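Local coordinates for protein, Family 18 Chitinase (Crocus vernus, PDB 3SIM) that probably binds chitin and hydrolyses its glycosidic bonds, as a plant glycosyl hydrolase of family 18 built on a TIM barrel, at residues Val54-Ser58 with Ser59-Pro63. Sequence-based numbering, arbitrary orientation.
Sequences VFWDS and SILGP
The carbonyl oxygen of D57 accepts two backbone hydrogen bonds from the residues that curl back over it. L61 N approaches almost in line with the carbonyl bond (D57 O to L61 N 2.9 Å), whereas I60 N, 3.1 Å from D57 O, stands well above the carbonyl plane, 51° out of it, and so misses the lone-pair directions. The carboxylate of D57 closes the same turn: with CG anti to the backbone N (chi1 -174°), OD1 reaches S59 N in a weak hydrogen bond of 3.0 Å, and one water joins D57 OD2 to S59 OG. Against this carboxylate lies the end of I60, whose CD1 is 3.4 Å from D57 OD2. The turn follows the short strand 53-54, which pairs antiparallel with barrel strand 28-37, and leads into helix 63-72 of the TIM barrel, with G62 at the N-cap of that helix, where its N donates a hydrogen bond to Q65 OE1. W56 ties the start of the loop to its end: NE1 donates a hydrogen bond to L61 O at 3.2 Å, the acceptor lying 7° from the indole plane, while CD1 rests 3.8 Å from L61 CB. Replacing W56 with an alanine would probably leave L61 O without this indole donor and strip V54 CG1 of the ring beneath it. That methyl sits 3.7 Å above the indole plane, over the ring centre, and Y117 meets W56 edge-to-face.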
ATOM      1  N   VAL A  54      -7.272 -14.524   0.830  1.00 10.76           N
ATOM      2  CA  VAL A  54      -7.436 -13.442   1.768  1.00 11.38           C
ATOM      3  C   VAL A  54      -6.674 -13.691   3.096  1.00 12.19           C
ATOM      4  O   VAL A  54      -6.990 -14.586   3.742  1.00 13.45           O
ATOM      5  CB  VAL A  54      -8.933 -13.188   2.034  1.00 11.49           C
ATOM      6  CG1 VAL A  54      -9.161 -12.355   3.247  1.00 11.33           C
ATOM      7  CG2 VAL A  54      -9.605 -12.577   0.850  1.00  9.67           C
ATOM      8  N   PHE A  55      -5.662 -12.910   3.440  1.00 12.08           N
ATOM      9  CA  PHE A  55      -4.902 -13.145   4.675  1.00 11.82           C
ATOM     10  C   PHE A  55      -5.166 -12.226   5.865  1.00 11.87           C
ATOM     11  O   PHE A  55      -4.662 -12.412   6.914  1.00 11.48           O
ATOM     12  CB  PHE A  55      -3.423 -13.334   4.389  1.00 12.42           C
ATOM     13  CG  PHE A  55      -3.089 -14.631   3.721  1.00 14.28           C
ATOM     14  CD1 PHE A  55      -3.165 -14.744   2.381  1.00 14.87           C
ATOM     15  CD2 PHE A  55      -2.701 -15.736   4.431  1.00 14.86           C
ATOM     16  CE1 PHE A  55      -2.894 -15.898   1.773  1.00 16.99           C
ATOM     17  CE2 PHE A  55      -2.400 -16.895   3.809  1.00 13.78           C
ATOM     18  CZ  PHE A  55      -2.510 -16.984   2.485  1.00 15.62           C
ATOM     19  N   TRP A  56      -5.959 -11.197   5.633  1.00 10.83           N
ATOM     20  CA  TRP A  56      -6.541 -10.445   6.721  1.00 10.84           C
ATOM     21  C   TRP A  56      -7.749 -11.154   7.263  1.00 11.74           C
ATOM     22  O   TRP A  56      -8.233 -12.072   6.660  1.00 11.09           O
ATOM     23  CB  TRP A  56      -6.909  -8.989   6.383  1.00 10.28           C
ATOM     24  CG  TRP A  56      -8.052  -8.789   5.495  1.00  8.22           C
ATOM     25  CD1 TRP A  56      -9.321  -8.543   5.847  1.00  7.71           C
ATOM     26  CD2 TRP A  56      -8.033  -8.820   4.098  1.00  7.60           C
ATOM     27  NE1 TRP A  56     -10.105  -8.429   4.765  1.00 10.25           N
ATOM     28  CE2 TRP A  56      -9.335  -8.583   3.662  1.00  7.76           C
ATOM     29  CE3 TRP A  56      -7.032  -9.001   3.152  1.00  8.12           C
ATOM     30  CZ2 TRP A  56      -9.657  -8.537   2.345  1.00 10.25           C
ATOM     31  CZ3 TRP A  56      -7.355  -8.960   1.870  1.00  8.39           C
ATOM     32  CH2 TRP A  56      -8.654  -8.740   1.462  1.00  8.94           C
ATOM     33  N   ASP A  57      -8.203 -10.680   8.397  1.00 11.97           N
ATOM     34  CA  ASP A  57      -9.318 -11.280   9.120  1.00 13.61           C
ATOM     35  C   ASP A  57     -10.693 -10.695   8.702  1.00 12.95           C
ATOM     36  O   ASP A  57     -11.093  -9.653   9.138  1.00 14.06           O
ATOM     37  CB  ASP A  57      -9.036 -11.229  10.643  1.00 11.66           C
ATOM     38  CG  ASP A  57     -10.092 -11.960  11.501  1.00 14.30           C
ATOM     39  OD1 ASP A  57     -11.125 -12.307  11.049  1.00 14.51           O
ATOM     40  OD2 ASP A  57      -9.846 -12.128  12.643  1.00 14.16           O
ATOM     41  N   SER A  58     -11.383 -11.456   7.878  1.00 13.38           N
ATOM     42  CA  SER A  58     -12.673 -11.081   7.345  1.00 14.20           C
ATOM     43  C   SER A  58     -13.765 -10.913   8.389  1.00 15.05           C
ATOM     44  O   SER A  58     -14.658 -10.219   8.192  1.00 14.85           O
ATOM     45  CB  SER A  58     -13.141 -11.966   6.202  1.00 14.43           C
ATOM     46  OG  SER A  58     -13.467 -13.248   6.558  1.00 13.57           O
ATOM     47  N   SER A  59     -13.625 -11.550   9.521  1.00 15.31           N
ATOM     48  CA  SER A  59     -14.562 -11.328  10.569  1.00 15.91           C
ATOM     49  C   SER A  59     -14.484  -9.971  11.276  1.00 16.43           C
ATOM     50  O   SER A  59     -15.363  -9.570  11.941  1.00 16.23           O
ATOM     51  CB  SER A  59     -14.595 -12.472  11.519  1.00 16.12           C
ATOM     52  OG  SER A  59     -13.734 -12.228  12.531  0.50 20.04           O
ATOM     53  N   ILE A  60     -13.347  -9.345  11.173  1.00 15.63           N
ATOM     54  CA  ILE A  60     -13.178  -7.991  11.645  1.00 16.10           C
ATOM     55  C   ILE A  60     -13.273  -6.929  10.517  1.00 15.11           C
ATOM     56  O   ILE A  60     -13.968  -5.980  10.639  1.00 15.96           O
ATOM     57  CB  ILE A  60     -11.874  -7.850  12.450  1.00 15.26           C
ATOM     58  CG1 ILE A  60     -11.927  -8.693  13.717  1.00 18.76           C
ATOM     59  CG2 ILE A  60     -11.591  -6.464  12.850  1.00 16.11           C
ATOM     60  CD1 ILE A  60     -10.640  -9.116  14.109  1.00 18.46           C
ATOM     61  N   LEU A  61     -12.512  -7.112   9.456  1.00 14.04           N
ATOM     62  CA  LEU A  61     -12.600  -6.335   8.228  1.00 12.83           C
ATOM     63  C   LEU A  61     -13.392  -7.023   7.071  1.00 12.54           C
ATOM     64  O   LEU A  61     -12.812  -7.531   6.159  1.00 12.92           O
ATOM     65  CB  LEU A  61     -11.202  -5.940   7.791  1.00 11.56           C
ATOM     66  CG  LEU A  61     -10.342  -5.496   8.970  1.00 12.38           C
ATOM     67  CD1 LEU A  61      -8.929  -5.432   8.638  1.00  9.95           C
ATOM     68  CD2 LEU A  61     -10.838  -4.238   9.570  1.00 11.61           C
ATOM     69  N   GLY A  62     -14.701  -7.058   7.186  1.00 11.08           N
ATOM     70  CA  GLY A  62     -15.543  -7.606   6.186  1.00 11.93           C
ATOM     71  C   GLY A  62     -16.346  -6.646   5.322  1.00 12.08           C
ATOM     72  O   GLY A  62     -16.322  -5.457   5.508  1.00 12.21           O
ATOM     73  N   PRO A  63     -17.126  -7.257   4.431  1.00 12.87           N
ATOM     74  CA  PRO A  63     -17.983  -6.555   3.500  1.00 12.94           C
ATOM     75  C   PRO A  63     -18.994  -5.632   4.214  1.00 13.39           C
ATOM     76  O   PRO A  63     -19.086  -4.548   3.814  1.00 13.22           O
ATOM     77  CB  PRO A  63     -18.662  -7.701   2.739  1.00 13.34           C
ATOM     78  CG  PRO A  63     -17.752  -8.749   2.790  1.00 11.79           C
ATOM     79  CD  PRO A  63     -17.009  -8.660   4.034  1.00 12.12           C
TER
HETATM   80  O   HOH W   1     -11.754 -13.104  14.367  1.00 21.25           O